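Local coordinates for protein cytochrome c (Chlorobaculum tepidum, PDB 3A9F) that probably carries electrons to the P840 photosynthetic reaction centre of a green bacterium, using a single covalently attached heme c, at residues A[61-64]-A[65-69]; A[84-87]-A[88-92]; A[49-53]-A[54-58]; A[31-34]-A[35-39]. One frame throughout, in Å; residues are numbered along the deposited sequence. Where two conformers were deposited one is given.

Contact 1 of 4, residues A[61-64]-A[65-69]; sequences VNLI and VKRMQ. With HEC (heme c), chain C.
Lys66 N donates to Asn62 O across 2.9 Å at an N-H...O angle of 165°, one of five consecutive i to i+4 bonds that establish residues 61-69 as regular alpha helix. The two side chains also run alongside each other: the amide of Asn62 rests against the aliphatic stem of Lys66, with Asn62 OD1 3.5 Å from Lys66 CG. Bends at chi2 (-61°) and chi3 (-77°) then carry the lysine along the helix, where Lys66 NZ reaches Gln69 OE1 at 2.7 Å, in the carbonyl plane and on a lone pair. Asp78 OD1 pairs with the same amine and also accepts from Gln69 NE2, so ammonium, amide and carboxylate hold one another.

The heme side of the helix, formed here by Ile64 and Met68, is apolar. These two lie side by side, Ile64 CD1 touching Met68 CE at 3.6 Å, so the thioether methyl has the isoleucine on one flank while it faces the porphyrin. Met68 SD binds the heme iron at 2.3 Å, and with His42 NE2 it completes the His/Met axial pair known from class I c-type cytochromes. The isoleucine is thus a second-shell neighbour of the iron ligand.

Val61 CG1 and Val65 CG2, 4.2 Å apart, form a further apolar strip one turn long. This strip packs on Leu88 of helix 78-91, while Val61 and Ile64 meet Phe51, and Ile64 also Tyr55, on helix 48-56; at the start of the helix, the Asp17 carboxylate accepts from Asn62 N and Leu63 N.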
# COMPACT_ATOMS: atom_id res chain seq x y z
N VAL A 61 1.54 5.48 -5.50
CA VAL A 61 1.14 4.48 -4.50
C VAL A 61 0.62 5.15 -3.23
O VAL A 61 -0.42 4.75 -2.69
CB VAL A 61 2.32 3.52 -4.20
CG1 VAL A 61 1.99 2.64 -3.00
CG2 VAL A 61 2.68 2.69 -5.44
N ASN A 62 1.33 6.15 -2.72
CA ASN A 62 0.88 6.80 -1.49
C ASN A 62 -0.48 7.48 -1.69
O ASN A 62 -1.32 7.44 -0.80
CB ASN A 62 1.90 7.82 -0.98
CG ASN A 62 1.55 8.30 0.40
OD1 ASN A 62 1.46 7.50 1.34
ND2 ASN A 62 1.34 9.60 0.54
N LEU A 63 -0.69 8.07 -2.86
CA LEU A 63 -1.97 8.67 -3.19
C LEU A 63 -3.13 7.71 -2.92
O LEU A 63 -4.08 8.05 -2.21
CB LEU A 63 -1.99 9.13 -4.65
CG LEU A 63 -3.28 9.81 -5.13
CD1 LEU A 63 -3.41 11.20 -4.52
CD2 LEU A 63 -3.30 9.90 -6.66
N ILE A 64 -3.04 6.51 -3.48
CA ILE A 64 -4.16 5.59 -3.35
C ILE A 64 -4.26 5.01 -1.93
O ILE A 64 -5.37 4.82 -1.40
CB ILE A 64 -4.20 4.51 -4.48
CG1 ILE A 64 -5.55 3.79 -4.51
CG2 ILE A 64 -3.06 3.51 -4.36
CD1 ILE A 64 -6.76 4.68 -4.76
N VAL A 65 -3.12 4.74 -1.28
CA VAL A 65 -3.15 4.19 0.09
C VAL A 65 -3.80 5.20 1.03
O VAL A 65 -4.64 4.82 1.87
CB VAL A 65 -1.75 3.79 0.54
CG1 VAL A 65 -1.73 3.42 2.02
CG2 VAL A 65 -1.23 2.62 -0.31
N LYS A 66 -3.45 6.48 0.87
CA LYS A 66 -4.03 7.52 1.72
C LYS A 66 -5.53 7.72 1.44
O LYS A 66 -6.30 8.00 2.36
CB LYS A 66 -3.23 8.83 1.61
CG LYS A 66 -1.77 8.74 2.11
CD LYS A 66 -1.57 8.38 3.59
CE LYS A 66 -1.85 9.56 4.52
NZ LYS A 66 -1.56 9.22 5.95
N ARG A 67 -5.95 7.55 0.18
CA ARG A 67 -7.37 7.60 -0.14
C ARG A 67 -8.12 6.49 0.60
O ARG A 67 -9.14 6.73 1.24
CB ARG A 67 -7.60 7.47 -1.64
CG ARG A 67 -9.02 7.70 -2.04
CD ARG A 67 -9.11 7.81 -3.54
NE ARG A 67 -8.36 8.96 -4.05
CZ ARG A 67 -8.04 9.13 -5.33
NH1 ARG A 67 -8.38 8.22 -6.23
NH2 ARG A 67 -7.36 10.20 -5.71
N MET A 68 -7.59 5.27 0.53
CA MET A 68 -8.21 4.15 1.24
C MET A 68 -8.23 4.40 2.75
O MET A 68 -9.24 4.15 3.42
CB MET A 68 -7.50 2.84 0.90
CG MET A 68 -7.53 2.53 -0.59
SD MET A 68 -9.23 2.17 -1.15
CE MET A 68 -9.19 3.17 -2.64
N GLN A 69 -7.13 4.92 3.28
CA GLN A 69 -7.08 5.23 4.70
C GLN A 69 -8.21 6.16 5.13
O GLN A 69 -8.80 5.98 6.20
CB GLN A 69 -5.75 5.87 5.05
CG GLN A 69 -5.67 6.30 6.53
CD GLN A 69 -4.39 7.00 6.88
OE1 GLN A 69 -3.73 7.54 6.01
NE2 GLN A 69 -4.03 6.97 8.14
FE HEC C . -9.60 -0.04 -1.65
CHA HEC C . -11.04 0.76 -4.63
CHB HEC C . -6.58 -0.45 -3.23
CHC HEC C . -8.16 -0.89 1.32
CHD HEC C . -12.56 0.51 -0.04
NA HEC C . -8.95 0.12 -3.54
C1A HEC C . -9.70 0.48 -4.65
C2A HEC C . -8.85 0.54 -5.82
C3A HEC C . -7.61 0.22 -5.41
C4A HEC C . -7.65 -0.07 -4.00
CMA HEC C . -6.31 0.11 -6.24
CAA HEC C . -9.33 0.94 -7.23
CBA HEC C . -9.24 2.45 -7.37
CGA HEC C . -9.53 2.89 -8.78
O1A HEC C . -10.40 2.29 -9.45
O2A HEC C . -8.88 3.85 -9.23
NB HEC C . -7.74 -0.64 -1.07
C1B HEC C . -6.62 -0.66 -1.88
C2B HEC C . -5.46 -0.90 -1.04
C3B HEC C . -5.90 -1.01 0.22
C4B HEC C . -7.33 -0.85 0.23
CMB HEC C . -4.03 -0.96 -1.62
CAB HEC C . -5.15 -1.19 1.54
CBB HEC C . -4.35 0.11 1.82
NC HEC C . -10.25 -0.18 0.27
C1C HEC C . -9.50 -0.58 1.35
C2C HEC C . -10.34 -0.62 2.52
C3C HEC C . -11.59 -0.26 2.13
C4C HEC C . -11.53 0.06 0.73
CMC HEC C . -9.88 -1.11 3.89
CAC HEC C . -12.90 -0.14 2.95
CBC HEC C . -12.77 0.77 4.20
ND HEC C . -11.48 0.54 -2.25
C1D HEC C . -12.55 0.75 -1.39
C2D HEC C . -13.69 1.22 -2.15
C3D HEC C . -13.23 1.29 -3.55
C4D HEC C . -11.85 0.86 -3.54
CMD HEC C . -15.04 1.57 -1.54
CAD HEC C . -14.06 1.73 -4.75
CBD HEC C . -14.12 3.25 -4.83
CGD HEC C . -12.78 3.77 -5.26
O1D HEC C . -12.34 3.47 -6.39
O2D HEC C . -12.14 4.47 -4.44

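Contact 2 of 4, residues A[84-87]-A[88-92]; sequences IGIW and LHEKF
The indole of Trp87 is overlapped on one face by Lys91, whose CB stands 3.7 Å from the centroid of the five-membered ring and 20° off its normal, a CH-pi contact one turn along the helix. Both residues belong to the stretch of helix 78-91, the C-terminal helix of a class I cytochrome c fold. With CG anti to the backbone N (chi1 -170°), the tryptophan ring is brought back over the following turn instead of extending away from it. Its six-membered ring then meets Phe92 obliquely, Trp87 CZ3 lying 3.6 Å from Phe92 CD1, and Leu88 CD2 sits in plane at the indole edge, 3.9 Å from Trp87 CE3. Without the indole, as with an alanine here, Lys91 CB and Phe92 CD1 would probably lose their aromatic partner, a gap would open beside Ala30 and Lys31 of helix 27-37, and the terminal phenylalanine could turn more readily.

Leu88 faces inward, toward Phe51, Val61, Val65 and the heme. Beside it, Ile84 points the same way, and the branch Ile84 CG2 touches Leu88 CD1 at 3.6 Å. The polar end of Glu90 leaves the helix to accept from Ala21 N. Near the chain end, Lys91 N still donates to Trp87 O at 2.8 Å, but the bond is bent to 141° at the hydrogen.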
# COMPACT_ATOMS: atom_id res chain seq x y z
N ILE A 84 2.57 -0.03 4.30
CA ILE A 84 1.86 -0.58 3.17
C ILE A 84 2.35 0.04 1.87
O ILE A 84 2.59 -0.67 0.89
CB ILE A 84 0.33 -0.37 3.35
CG1 ILE A 84 -0.17 -1.29 4.47
CG2 ILE A 84 -0.43 -0.63 2.02
CD1 ILE A 84 -1.57 -0.94 4.98
N GLY A 85 2.54 1.35 1.86
CA GLY A 85 3.05 2.02 0.65
C GLY A 85 4.42 1.52 0.24
O GLY A 85 4.68 1.30 -0.94
N ILE A 86 5.30 1.35 1.22
CA ILE A 86 6.64 0.84 0.92
C ILE A 86 6.55 -0.55 0.30
O ILE A 86 7.17 -0.82 -0.73
CB ILE A 86 7.51 0.81 2.18
CG1 ILE A 86 7.87 2.25 2.60
CG2 ILE A 86 8.79 -0.03 1.93
CD1 ILE A 86 8.37 2.35 4.05
N TRP A 87 5.77 -1.45 0.90
CA TRP A 87 5.70 -2.81 0.37
C TRP A 87 5.07 -2.82 -1.02
O TRP A 87 5.58 -3.47 -1.94
CB TRP A 87 4.94 -3.76 1.31
CG TRP A 87 5.09 -5.18 0.87
CD1 TRP A 87 6.08 -6.05 1.24
CD2 TRP A 87 4.28 -5.87 -0.07
NE1 TRP A 87 5.93 -7.25 0.60
CE2 TRP A 87 4.83 -7.17 -0.22
CE3 TRP A 87 3.13 -5.54 -0.80
CZ2 TRP A 87 4.27 -8.13 -1.07
CZ3 TRP A 87 2.57 -6.49 -1.64
CH2 TRP A 87 3.14 -7.78 -1.77
N LEU A 88 3.95 -2.11 -1.20
CA LEU A 88 3.32 -2.10 -2.52
C LEU A 88 4.26 -1.50 -3.57
O LEU A 88 4.36 -2.02 -4.69
CB LEU A 88 2.02 -1.32 -2.50
CG LEU A 88 0.89 -1.97 -1.73
CD1 LEU A 88 -0.23 -0.94 -1.53
CD2 LEU A 88 0.38 -3.24 -2.45
N HIS A 89 4.96 -0.42 -3.20
CA HIS A 89 5.86 0.23 -4.15
C HIS A 89 7.01 -0.70 -4.56
O HIS A 89 7.36 -0.79 -5.74
CB HIS A 89 6.39 1.54 -3.56
CG HIS A 89 7.36 2.24 -4.45
ND1 HIS A 89 8.63 2.59 -4.04
CD2 HIS A 89 7.26 2.63 -5.74
CE1 HIS A 89 9.26 3.17 -5.04
NE2 HIS A 89 8.46 3.21 -6.08
N GLU A 90 7.61 -1.40 -3.59
CA GLU A 90 8.84 -2.15 -3.85
C GLU A 90 8.65 -3.61 -4.24
O GLU A 90 9.53 -4.19 -4.89
CB GLU A 90 9.80 -2.05 -2.66
CG GLU A 90 10.18 -0.59 -2.38
CD GLU A 90 11.43 -0.38 -1.54
OE1 GLU A 90 12.17 -1.35 -1.27
OE2 GLU A 90 11.67 0.78 -1.16
N LYS A 91 7.51 -4.20 -3.89
CA LYS A 91 7.33 -5.65 -4.01
C LYS A 91 6.10 -6.14 -4.78
O LYS A 91 6.10 -7.27 -5.27
CB LYS A 91 7.31 -6.31 -2.62
CG LYS A 91 8.55 -6.12 -1.77
CD LYS A 91 9.75 -6.84 -2.35
CE LYS A 91 10.93 -6.70 -1.42
NZ LYS A 91 12.17 -7.24 -2.03
N PHE A 92 5.06 -5.32 -4.87
CA PHE A 92 3.79 -5.83 -5.44
C PHE A 92 3.83 -6.03 -6.96
O PHE A 92 4.34 -5.15 -7.66
CB PHE A 92 2.64 -4.93 -5.05
CG PHE A 92 1.28 -5.49 -5.40
CD1 PHE A 92 0.83 -6.69 -4.84
CD2 PHE A 92 0.44 -4.81 -6.27
CE1 PHE A 92 -0.44 -7.20 -5.16
CE2 PHE A 92 -0.83 -5.31 -6.59
CZ PHE A 92 -1.26 -6.50 -6.03
OXT PHE A 92 3.35 -7.03 -7.51

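Contact 3 of 4, residues A[49-53]-A[54-58]; sequences DLFRT and KYKKT. With HEC (heme c), chain C.
Tyr55 and Leu50 converge on one heme propionate from different directions. The phenol ring presents its edge, with propionate O2A in the ring plane, and Tyr55 OH donates to HEC O2A at 2.6 Å. Leu50 packs against the same carboxylate with its methyls, and Leu50 CD2 also touches Tyr55 CE2 at 3.6 Å. Over one face of the tyrosine ring lies Lys54 CG, 3.7 Å above the plane and displaced to the rim. From there the lysine, fully extended beyond CG, runs out until Lys54 NZ donates to HEC O2A at 2.9 Å. Two donors thus grip one carboxylate oxygen, and the nearby ammonium would probably favour the ionised propionate.

Phe51 turns the other way, crossing Tyr55 obliquely, with Phe51 CD1 4.1 Å from Tyr55 CB; at its edge, near the ring plane, is the heme methyl CMA. The spacing of these residues reflects a wider pi-type turn, for which Phe51 O gives the evidence. It accepts from Tyr55 N at 3.0 Å, with the donor 37° out of the carbonyl plane, and from Lys56 N at 2.9 Å, nearly straight (169°) and in that plane. Lys57 N continues the i to i+5 pattern by bonding to Arg52 O.

Helix 48-56 therefore lies along the propionate edge of the heme. Phe51 packs on Val61 and Ile64 of helix 61-70, which Tyr55 also reaches, while Arg52 and Lys56 bind the C-terminal carboxylate of Phe92.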
# COMPACT_ATOMS: atom_id res chain seq x y z
N ASP A 49 -4.55 -5.37 -10.96
CA ASP A 49 -4.12 -4.92 -12.28
C ASP A 49 -4.23 -3.41 -12.40
O ASP A 49 -3.32 -2.75 -12.89
CB ASP A 49 -4.98 -5.56 -13.38
CG ASP A 49 -4.74 -7.05 -13.51
OD1 ASP A 49 -3.72 -7.56 -13.00
OD2 ASP A 49 -5.59 -7.72 -14.16
N LEU A 50 -5.37 -2.88 -11.95
CA LEU A 50 -5.61 -1.45 -11.91
C LEU A 50 -4.58 -0.77 -11.01
O LEU A 50 -4.03 0.27 -11.37
CB LEU A 50 -7.02 -1.19 -11.39
CG LEU A 50 -7.57 0.23 -11.37
CD1 LEU A 50 -9.07 0.15 -11.27
CD2 LEU A 50 -7.03 1.04 -10.22
N PHE A 51 -4.33 -1.35 -9.85
CA PHE A 51 -3.33 -0.78 -8.96
C PHE A 51 -1.99 -0.61 -9.66
O PHE A 51 -1.36 0.46 -9.58
CB PHE A 51 -3.15 -1.61 -7.70
CG PHE A 51 -2.04 -1.11 -6.84
CD1 PHE A 51 -2.23 -0.00 -6.02
CD2 PHE A 51 -0.76 -1.67 -6.93
CE1 PHE A 51 -1.18 0.50 -5.25
CE2 PHE A 51 0.29 -1.18 -6.15
CZ PHE A 51 0.08 -0.09 -5.32
N ARG A 52 -1.54 -1.67 -10.33
CA ARG A 52 -0.23 -1.64 -10.99
C ARG A 52 -0.16 -0.60 -12.09
O ARG A 52 0.81 0.15 -12.17
CB ARG A 52 0.14 -3.03 -11.51
CG ARG A 52 0.49 -4.02 -10.41
CD ARG A 52 0.96 -5.35 -10.97
NE ARG A 52 1.25 -6.29 -9.89
CZ ARG A 52 0.46 -7.29 -9.52
NH1 ARG A 52 -0.69 -7.52 -10.16
NH2 ARG A 52 0.81 -8.08 -8.51
N THR A 53 -1.18 -0.55 -12.94
CA THR A 53 -1.15 0.34 -14.11
C THR A 53 -1.44 1.80 -13.75
O THR A 53 -0.77 2.71 -14.24
CB THR A 53 -2.11 -0.13 -15.22
OG1 THR A 53 -3.45 -0.05 -14.76
CG2 THR A 53 -1.80 -1.56 -15.64
N LYS A 54 -2.40 2.02 -12.86
CA LYS A 54 -2.86 3.37 -12.57
C LYS A 54 -2.06 4.07 -11.47
O LYS A 54 -1.93 5.29 -11.49
CB LYS A 54 -4.36 3.34 -12.22
CG LYS A 54 -5.00 4.69 -11.96
CD LYS A 54 -6.52 4.55 -11.91
CE LYS A 54 -7.20 5.86 -11.57
NZ LYS A 54 -8.68 5.68 -11.50
N TYR A 55 -1.55 3.30 -10.51
CA TYR A 55 -0.91 3.89 -9.34
C TYR A 55 0.56 3.55 -9.22
O TYR A 55 1.38 4.45 -9.08
CB TYR A 55 -1.68 3.55 -8.06
CG TYR A 55 -3.11 4.06 -8.10
CD1 TYR A 55 -3.38 5.42 -7.95
CD2 TYR A 55 -4.17 3.19 -8.30
CE1 TYR A 55 -4.68 5.90 -8.02
CE2 TYR A 55 -5.48 3.66 -8.35
CZ TYR A 55 -5.73 5.01 -8.20
OH TYR A 55 -7.03 5.47 -8.27
N LYS A 56 0.91 2.27 -9.28
CA LYS A 56 2.32 1.90 -9.16
C LYS A 56 3.17 2.42 -10.31
O LYS A 56 4.23 3.02 -10.08
CB LYS A 56 2.49 0.39 -8.97
CG LYS A 56 3.94 0.00 -8.69
CD LYS A 56 4.05 -1.41 -8.21
CE LYS A 56 5.51 -1.77 -8.07
NZ LYS A 56 5.74 -2.92 -7.18
N LYS A 57 2.71 2.21 -11.54
CA LYS A 57 3.49 2.65 -12.71
C LYS A 57 3.65 4.16 -12.79
O LYS A 57 4.62 4.65 -13.37
CB LYS A 57 2.87 2.13 -14.01
CG LYS A 57 3.13 0.65 -14.27
CD LYS A 57 2.92 0.33 -15.74
CE LYS A 57 2.69 -1.15 -15.96
NZ LYS A 57 2.35 -1.42 -17.38
N THR A 58 2.72 4.90 -12.19
CA THR A 58 2.71 6.35 -12.24
C THR A 58 3.33 7.00 -10.99
O THR A 58 3.29 8.22 -10.86
CB THR A 58 1.28 6.90 -12.42
OG1 THR A 58 0.51 6.60 -11.25
CG2 THR A 58 0.60 6.28 -13.65
FE HEC C . -9.60 -0.04 -1.65
CHA HEC C . -11.04 0.76 -4.63
CHB HEC C . -6.58 -0.45 -3.23
CHC HEC C . -8.16 -0.89 1.32
CHD HEC C . -12.56 0.51 -0.04
NA HEC C . -8.95 0.12 -3.54
C1A HEC C . -9.70 0.48 -4.65
C2A HEC C . -8.85 0.54 -5.82
C3A HEC C . -7.61 0.22 -5.41
C4A HEC C . -7.65 -0.07 -4.00
CMA HEC C . -6.31 0.11 -6.24
CAA HEC C . -9.33 0.94 -7.23
CBA HEC C . -9.24 2.45 -7.37
CGA HEC C . -9.53 2.89 -8.78
O1A HEC C . -10.40 2.29 -9.45
O2A HEC C . -8.88 3.85 -9.23
NB HEC C . -7.74 -0.64 -1.07
C1B HEC C . -6.62 -0.66 -1.88
C2B HEC C . -5.46 -0.90 -1.04
C3B HEC C . -5.90 -1.01 0.22
C4B HEC C . -7.33 -0.85 0.23
CMB HEC C . -4.03 -0.96 -1.62
CAB HEC C . -5.15 -1.19 1.54
CBB HEC C . -4.35 0.11 1.82
NC HEC C . -10.25 -0.18 0.27
C1C HEC C . -9.50 -0.58 1.35
C2C HEC C . -10.34 -0.62 2.52
C3C HEC C . -11.59 -0.26 2.13
C4C HEC C . -11.53 0.06 0.73
CMC HEC C . -9.88 -1.11 3.89
CAC HEC C . -12.90 -0.14 2.95
CBC HEC C . -12.77 0.77 4.20
ND HEC C . -11.48 0.54 -2.25
C1D HEC C . -12.55 0.75 -1.39
C2D HEC C . -13.69 1.22 -2.15
C3D HEC C . -13.23 1.29 -3.55
C4D HEC C . -11.85 0.86 -3.54
CMD HEC C . -15.04 1.57 -1.54
CAD HEC C . -14.06 1.73 -4.75
CBD HEC C . -14.12 3.25 -4.83
CGD HEC C . -12.78 3.77 -5.26
O1D HEC C . -12.34 3.47 -6.39
O2D HEC C . -12.14 4.47 -4.44

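Contact 4 of 4, residues A[31-34]-A[35-39]; sequences KKLV and DVRCN. With HEC (heme c), chain C.
The N-terminal helix 27-37 runs directly into the heme attachment site, and Val34 meets Cys38 where it does so. Cys38 N donates to Val34 O at 2.9 Å, although Cys38 itself is the first residue to depart from helical backbone angles. Val34 CG1 lies 4.2 Å from Cys38 SG, and chi1 of Cys38 (-58°) sets that sulfur anti to the carbonyl carbon, directed at the porphyrin. The bond of 1.9 Å from Cys38 SG to HEC CAB is the covalent thioether. Cys38 is the first cysteine of the CXXCH signature of c-type cytochromes, which Cys41 and His42 complete.

Just past the helix, Asn39 folds its amide back on the last turn. Asn39 ND2 donates to Asp35 O at 2.9 Å, nearly straight (169°) and onto a lone pair in the carbonyl plane, while Asn39 OD1 accepts from Leu44 N. Asp35 O and Leu44 N are likely to lose their shared partner if a leucine replaces the asparagine, leaving the turn around this position less firmly held.

On the exposed side, Lys31 NZ and Asp35 OD2 form a long salt bridge of 3.6 Å. Two waters reinforce it, one donating to Asp35 OD1 at 2.6 Å and weakly accepting from the lysine, the other linking NZ to OD2. Leu33 CD1 lies 4.0 Å from Arg37 CG, and the arginine extends beyond it to a salt bridge from NE to Asp80.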
# COMPACT_ATOMS: atom_id res chain seq x y z
N LYS A 31 4.27 -7.28 4.26
CA LYS A 31 3.31 -8.02 3.44
C LYS A 31 2.13 -8.49 4.27
O LYS A 31 0.98 -8.46 3.81
CB LYS A 31 4.00 -9.22 2.78
CG LYS A 31 3.09 -10.03 1.82
CD LYS A 31 3.86 -11.23 1.24
CE LYS A 31 2.99 -12.06 0.31
NZ LYS A 31 1.98 -12.84 1.06
N LYS A 32 2.40 -8.93 5.50
CA LYS A 32 1.32 -9.37 6.37
C LYS A 32 0.36 -8.22 6.66
O LYS A 32 -0.86 -8.42 6.65
CB LYS A 32 1.88 -9.95 7.67
CG LYS A 32 2.58 -11.27 7.44
CD LYS A 32 3.16 -11.83 8.72
CE LYS A 32 3.92 -13.14 8.43
NZ LYS A 32 4.52 -13.70 9.66
N LEU A 33 0.89 -7.03 6.89
CA LEU A 33 0.05 -5.87 7.15
C LEU A 33 -0.78 -5.46 5.91
O LEU A 33 -1.94 -5.12 6.04
CB LEU A 33 0.90 -4.72 7.65
CG LEU A 33 0.11 -3.52 8.22
CD1 LEU A 33 -0.85 -3.90 9.35
CD2 LEU A 33 1.09 -2.42 8.63
N VAL A 34 -0.17 -5.52 4.73
CA VAL A 34 -0.92 -5.31 3.48
C VAL A 34 -2.06 -6.31 3.38
O VAL A 34 -3.20 -5.94 3.05
CB VAL A 34 0.01 -5.44 2.23
CG1 VAL A 34 -0.80 -5.39 0.95
CG2 VAL A 34 1.07 -4.35 2.24
N ASP A 35 -1.77 -7.57 3.69
CA ASP A 35 -2.79 -8.62 3.59
C ASP A 35 -3.96 -8.33 4.53
O ASP A 35 -5.12 -8.49 4.15
CB ASP A 35 -2.20 -9.99 3.93
CG ASP A 35 -1.30 -10.55 2.82
OD1 ASP A 35 -1.21 -9.97 1.71
OD2 ASP A 35 -0.67 -11.60 3.10
N VAL A 36 -3.65 -7.88 5.75
CA VAL A 36 -4.70 -7.56 6.72
C VAL A 36 -5.50 -6.32 6.29
O VAL A 36 -6.74 -6.34 6.33
CB VAL A 36 -4.09 -7.34 8.14
CG1 VAL A 36 -5.15 -6.85 9.13
CG2 VAL A 36 -3.46 -8.62 8.65
N ARG A 37 -4.82 -5.25 5.90
CA ARG A 37 -5.51 -3.98 5.70
C ARG A 37 -6.19 -3.85 4.34
O ARG A 37 -7.17 -3.14 4.22
CB ARG A 37 -4.56 -2.79 5.89
CG ARG A 37 -4.03 -2.65 7.32
CD ARG A 37 -5.13 -2.47 8.35
NE ARG A 37 -4.56 -2.12 9.65
CZ ARG A 37 -5.03 -2.58 10.82
NH1 ARG A 37 -6.03 -3.45 10.86
NH2 ARG A 37 -4.48 -2.16 11.96
N CYS A 38 -5.67 -4.53 3.32
CA CYS A 38 -6.12 -4.29 1.96
C CYS A 38 -7.00 -5.41 1.41
O CYS A 38 -7.26 -5.45 0.21
CB CYS A 38 -4.93 -4.02 1.03
SG CYS A 38 -3.92 -2.62 1.54
N ASN A 39 -7.52 -6.25 2.30
CA ASN A 39 -8.50 -7.29 1.92
C ASN A 39 -9.79 -7.26 2.71
O ASN A 39 -10.55 -8.22 2.66
CB ASN A 39 -7.88 -8.68 2.01
CG ASN A 39 -6.83 -8.91 0.94
OD1 ASN A 39 -7.17 -9.16 -0.21
ND2 ASN A 39 -5.57 -8.81 1.31
FE HEC C . -9.60 -0.04 -1.65
CHA HEC C . -11.04 0.76 -4.63
CHB HEC C . -6.58 -0.45 -3.23
CHC HEC C . -8.16 -0.89 1.32
CHD HEC C . -12.56 0.51 -0.04
NA HEC C . -8.95 0.12 -3.54
C1A HEC C . -9.70 0.48 -4.65
C2A HEC C . -8.85 0.54 -5.82
C3A HEC C . -7.61 0.22 -5.41
C4A HEC C . -7.65 -0.07 -4.00
CMA HEC C . -6.31 0.11 -6.24
CAA HEC C . -9.33 0.94 -7.23
CBA HEC C . -9.24 2.45 -7.37
CGA HEC C . -9.53 2.89 -8.78
O1A HEC C . -10.40 2.29 -9.45
O2A HEC C . -8.88 3.85 -9.23
NB HEC C . -7.74 -0.64 -1.07
C1B HEC C . -6.62 -0.66 -1.88
C2B HEC C . -5.46 -0.90 -1.04
C3B HEC C . -5.90 -1.01 0.22
C4B HEC C . -7.33 -0.85 0.23
CMB HEC C . -4.03 -0.96 -1.62
CAB HEC C . -5.15 -1.19 1.54
CBB HEC C . -4.35 0.11 1.82
NC HEC C . -10.25 -0.18 0.27
C1C HEC C . -9.50 -0.58 1.35
C2C HEC C . -10.34 -0.62 2.52
C3C HEC C . -11.59 -0.26 2.13
C4C HEC C . -11.53 0.06 0.73
CMC HEC C . -9.88 -1.11 3.89
CAC HEC C . -12.90 -0.14 2.95
CBC HEC C . -12.77 0.77 4.20
ND HEC C . -11.48 0.54 -2.25
C1D HEC C . -12.55 0.75 -1.39
C2D HEC C . -13.69 1.22 -2.15
C3D HEC C . -13.23 1.29 -3.55
C4D HEC C . -11.85 0.86 -3.54
CMD HEC C . -15.04 1.57 -1.54
CAD HEC C . -14.06 1.73 -4.75
CBD HEC C . -14.12 3.25 -4.83
CGD HEC C . -12.78 3.77 -5.26
O1D HEC C . -12.34 3.47 -6.39
O2D HEC C . -12.14 4.47 -4.44
O HOH W 1 0.35 -10.63 -0.31
O HOH W 2 2.11 -12.14 4.10

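All four contacts are local, between residues mostly three to five apart, one on each helix, and each is only partly buried. Contact 3 is the outermost, centred about 12 Å from the centre of the chain against about 6 to 8 Å for the others. Contacts 1, 3 and 4 hold the heme by metal coordination, by hydrogen bonds to a propionate and by a thioether; contact 2 meets it by apolar packing alone, through Ile84 and Leu88. Contact 2 touches all three others: Val65 CG2 meets Leu88 CD1 at 3.9 Å, Trp87 NE1 meets Lys31 CB at 3.5 Å, and its terminal carboxylate takes charged partners from contact 3. Contact 4 touches neither contact 1 nor contact 3.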